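Long-range contact in tRNA dimethylallyltransferase (Bacillus halodurans, PDB 3EXA), which probably transfers a dimethylallyl group from dimethylallyl diphosphate onto adenine 37 of tRNAs that read codons beginning with uridine: residues E30-D35 with P95-G100. Numbering follows the deposited sequence.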
ATOM      1  N   GLU A  30       7.105 -36.681   7.877  1.00 15.04           N
ATOM      2  CA  GLU A  30       6.005 -36.471   6.942  1.00 20.17           C
ATOM      3  C   GLU A  30       6.513 -35.550   5.843  1.00 22.63           C
ATOM      4  O   GLU A  30       7.406 -34.742   6.088  1.00 28.64           O
ATOM      5  CB  GLU A  30       4.810 -35.834   7.641  1.00 19.10           C
ATOM      6  CG  GLU A  30       4.409 -36.542   8.910  1.00 23.84           C
ATOM      7  CD  GLU A  30       3.009 -36.173   9.352  1.00 27.81           C
ATOM      8  OE1 GLU A  30       2.564 -35.045   9.061  1.00 29.51           O
ATOM      9  OE2 GLU A  30       2.349 -37.012   9.995  1.00 31.61           O
ATOM     10  N   VAL A  31       5.965 -35.651   4.635  1.00 14.54           N
ATOM     11  CA  VAL A  31       6.463 -34.797   3.561  1.00  6.99           C
ATOM     12  C   VAL A  31       5.574 -33.636   3.191  1.00 11.69           C
ATOM     13  O   VAL A  31       4.368 -33.791   3.001  1.00 16.33           O
ATOM     14  CB  VAL A  31       6.726 -35.576   2.246  1.00 10.39           C
ATOM     15  CG1 VAL A  31       7.257 -34.613   1.188  1.00  4.58           C
ATOM     16  CG2 VAL A  31       7.706 -36.712   2.473  1.00  1.00           C
ATOM     17  N   ILE A  32       6.174 -32.462   3.083  1.00  8.83           N
ATOM     18  CA  ILE A  32       5.424 -31.294   2.662  1.00  9.57           C
ATOM     19  C   ILE A  32       5.910 -31.023   1.249  1.00 19.18           C
ATOM     20  O   ILE A  32       7.094 -30.731   1.039  1.00 17.53           O
ATOM     21  CB  ILE A  32       5.722 -30.066   3.507  1.00 20.45           C
ATOM     22  CG1 ILE A  32       5.459 -30.373   4.984  1.00 19.84           C
ATOM     23  CG2 ILE A  32       4.853 -28.914   3.025  1.00 20.29           C
ATOM     24  CD1 ILE A  32       5.787 -29.216   5.899  1.00 19.65           C
ATOM     25  N   SER A  33       4.998 -31.132   0.284  1.00 15.84           N
ATOM     26  CA  SER A  33       5.318 -30.917  -1.120  1.00 20.34           C
ATOM     27  C   SER A  33       5.649 -29.461  -1.373  1.00 24.56           C
ATOM     28  O   SER A  33       4.849 -28.578  -1.074  1.00 17.86           O
ATOM     29  CB  SER A  33       4.144 -31.329  -2.010  1.00 18.64           C
ATOM     30  OG  SER A  33       4.433 -31.036  -3.374  1.00 22.34           O
ATOM     31  N   GLY A  34       6.833 -29.210  -1.918  1.00 25.87           N
ATOM     32  CA  GLY A  34       7.224 -27.840  -2.194  1.00 24.85           C
ATOM     33  C   GLY A  34       6.964 -27.443  -3.635  1.00 26.70           C
ATOM     34  O   GLY A  34       7.230 -26.308  -4.022  1.00 34.63           O
ATOM     35  N   ASP A  35       6.435 -28.373  -4.426  1.00 28.05           N
ATOM     36  CA  ASP A  35       6.154 -28.130  -5.840  1.00 24.42           C
ATOM     37  C   ASP A  35       4.766 -27.521  -6.055  1.00 22.03           C
ATOM     38  O   ASP A  35       3.753 -28.213  -6.010  1.00 26.41           O
ATOM     39  CB  ASP A  35       6.305 -29.448  -6.608  1.00 26.88           C
ATOM     40  CG  ASP A  35       5.988 -29.314  -8.079  1.00 25.97           C
ATOM     41  OD1 ASP A  35       6.409 -30.200  -8.849  1.00 31.01           O
ATOM     42  OD2 ASP A  35       5.319 -28.338  -8.468  1.00 25.24           O
ATOM     43  N   PRO A  95       9.303 -33.037   9.891  1.00 17.70           N
ATOM     44  CA  PRO A  95       8.808 -32.452   8.643  1.00 19.98           C
ATOM     45  C   PRO A  95       9.850 -32.378   7.531  1.00 18.27           C
ATOM     46  O   PRO A  95      10.979 -31.928   7.739  1.00 14.23           O
ATOM     47  CB  PRO A  95       8.334 -31.071   9.080  1.00 23.02           C
ATOM     48  CG  PRO A  95       9.335 -30.717  10.119  1.00 20.84           C
ATOM     49  CD  PRO A  95       9.429 -32.002  10.929  1.00 15.39           C
ATOM     50  N   PHE A  96       9.437 -32.818   6.347  1.00 17.51           N
ATOM     51  CA  PHE A  96      10.269 -32.850   5.147  1.00 15.38           C
ATOM     52  C   PHE A  96       9.708 -31.932   4.043  1.00 17.17           C
ATOM     53  O   PHE A  96       8.569 -32.102   3.604  1.00 13.17           O
ATOM     54  CB  PHE A  96      10.330 -34.295   4.613  1.00 23.10           C
ATOM     55  CG  PHE A  96      11.418 -35.148   5.227  1.00 21.11           C
ATOM     56  CD1 PHE A  96      12.646 -35.298   4.582  1.00 25.59           C
ATOM     57  CD2 PHE A  96      11.208 -35.817   6.429  1.00 18.77           C
ATOM     58  CE1 PHE A  96      13.659 -36.101   5.125  1.00 24.20           C
ATOM     59  CE2 PHE A  96      12.214 -36.622   6.979  1.00 25.43           C
ATOM     60  CZ  PHE A  96      13.444 -36.765   6.321  1.00 19.70           C
ATOM     61  N   LEU A  97      10.504 -30.958   3.611  1.00 14.11           N
ATOM     62  CA  LEU A  97      10.105 -30.058   2.538  1.00 14.07           C
ATOM     63  C   LEU A  97      10.837 -30.587   1.311  1.00 19.40           C
ATOM     64  O   LEU A  97      12.068 -30.459   1.200  1.00 13.12           O
ATOM     65  CB  LEU A  97      10.534 -28.616   2.834  1.00 17.55           C
ATOM     66  CG  LEU A  97      10.092 -27.521   1.848  1.00 11.86           C
ATOM     67  CD1 LEU A  97       8.586 -27.452   1.772  1.00  7.35           C
ATOM     68  CD2 LEU A  97      10.640 -26.190   2.297  1.00 22.65           C
ATOM     69  N   VAL A  98      10.065 -31.185   0.401  1.00 17.40           N
ATOM     70  CA  VAL A  98      10.600 -31.810  -0.813  1.00 24.20           C
ATOM     71  C   VAL A  98      10.226 -31.167  -2.142  1.00 23.15           C
ATOM     72  O   VAL A  98       9.080 -30.772  -2.356  1.00 28.91           O
ATOM     73  CB  VAL A  98      10.188 -33.314  -0.884  1.00 15.10           C
ATOM     74  CG1 VAL A  98      10.801 -33.978  -2.121  1.00 13.48           C
ATOM     75  CG2 VAL A  98      10.650 -34.027   0.360  1.00 10.01           C
ATOM     76  N   GLY A  99      11.218 -31.086  -3.026  1.00 27.93           N
ATOM     77  CA  GLY A  99      11.034 -30.522  -4.348  1.00 32.87           C
ATOM     78  C   GLY A  99      10.664 -29.064  -4.302  1.00 40.47           C
ATOM     79  O   GLY A  99      10.931 -28.386  -3.308  1.00 41.87           O
ATOM     80  N   GLY A 100      10.055 -28.580  -5.386  1.00 44.88           N
ATOM     81  CA  GLY A 100       9.627 -27.191  -5.459  1.00 43.71           C
ATOM     82  C   GLY A 100      10.635 -26.219  -6.044  1.00 41.24           C
ATOM     83  O   GLY A 100      11.783 -26.573  -6.306  1.00 43.65           O
TER
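V31 and V98 meet through their methyls, CG1 of V31 lying 3.5 Å from CG2 of V98, on the face of the parallel sheet that helix 16-25 covers. Traced outward, the V31 side chain begins with CB, 4.2 Å from the carbonyl O of F96. CG1 stands anti to the backbone N (chi1 -179°), which leans it along the strand onto V98 and leaves it 3.7 Å from F96 O as well. CG2, beside the N, lies 4.2 Å from F96 CB. The F96 ring then leads away from strand 30-33 towards L23 and A24, though E30 O remains near its plane, at the edge. On the other face I32 and L97 meet, CG2 to CD1, under helix 74-90.

Four backbone bonds run as a parallel ladder: F96 N gives to E30 O, I32 N to F96 O, V98 N to I32 O, and finally G34 N to V98 O at 2.8 Å. That last rung carries the pairing one residue beyond strand 30-33. The backbones then draw close, the CA atoms of D35 and G100 being 3.6 Å apart. Apolar faces and backbone bonds thus join two neighbouring parallel strands, whose ends place G99 next to K16 of the predicted ATP-binding P-loop and D35 at the start of the segment thought to contact tRNA.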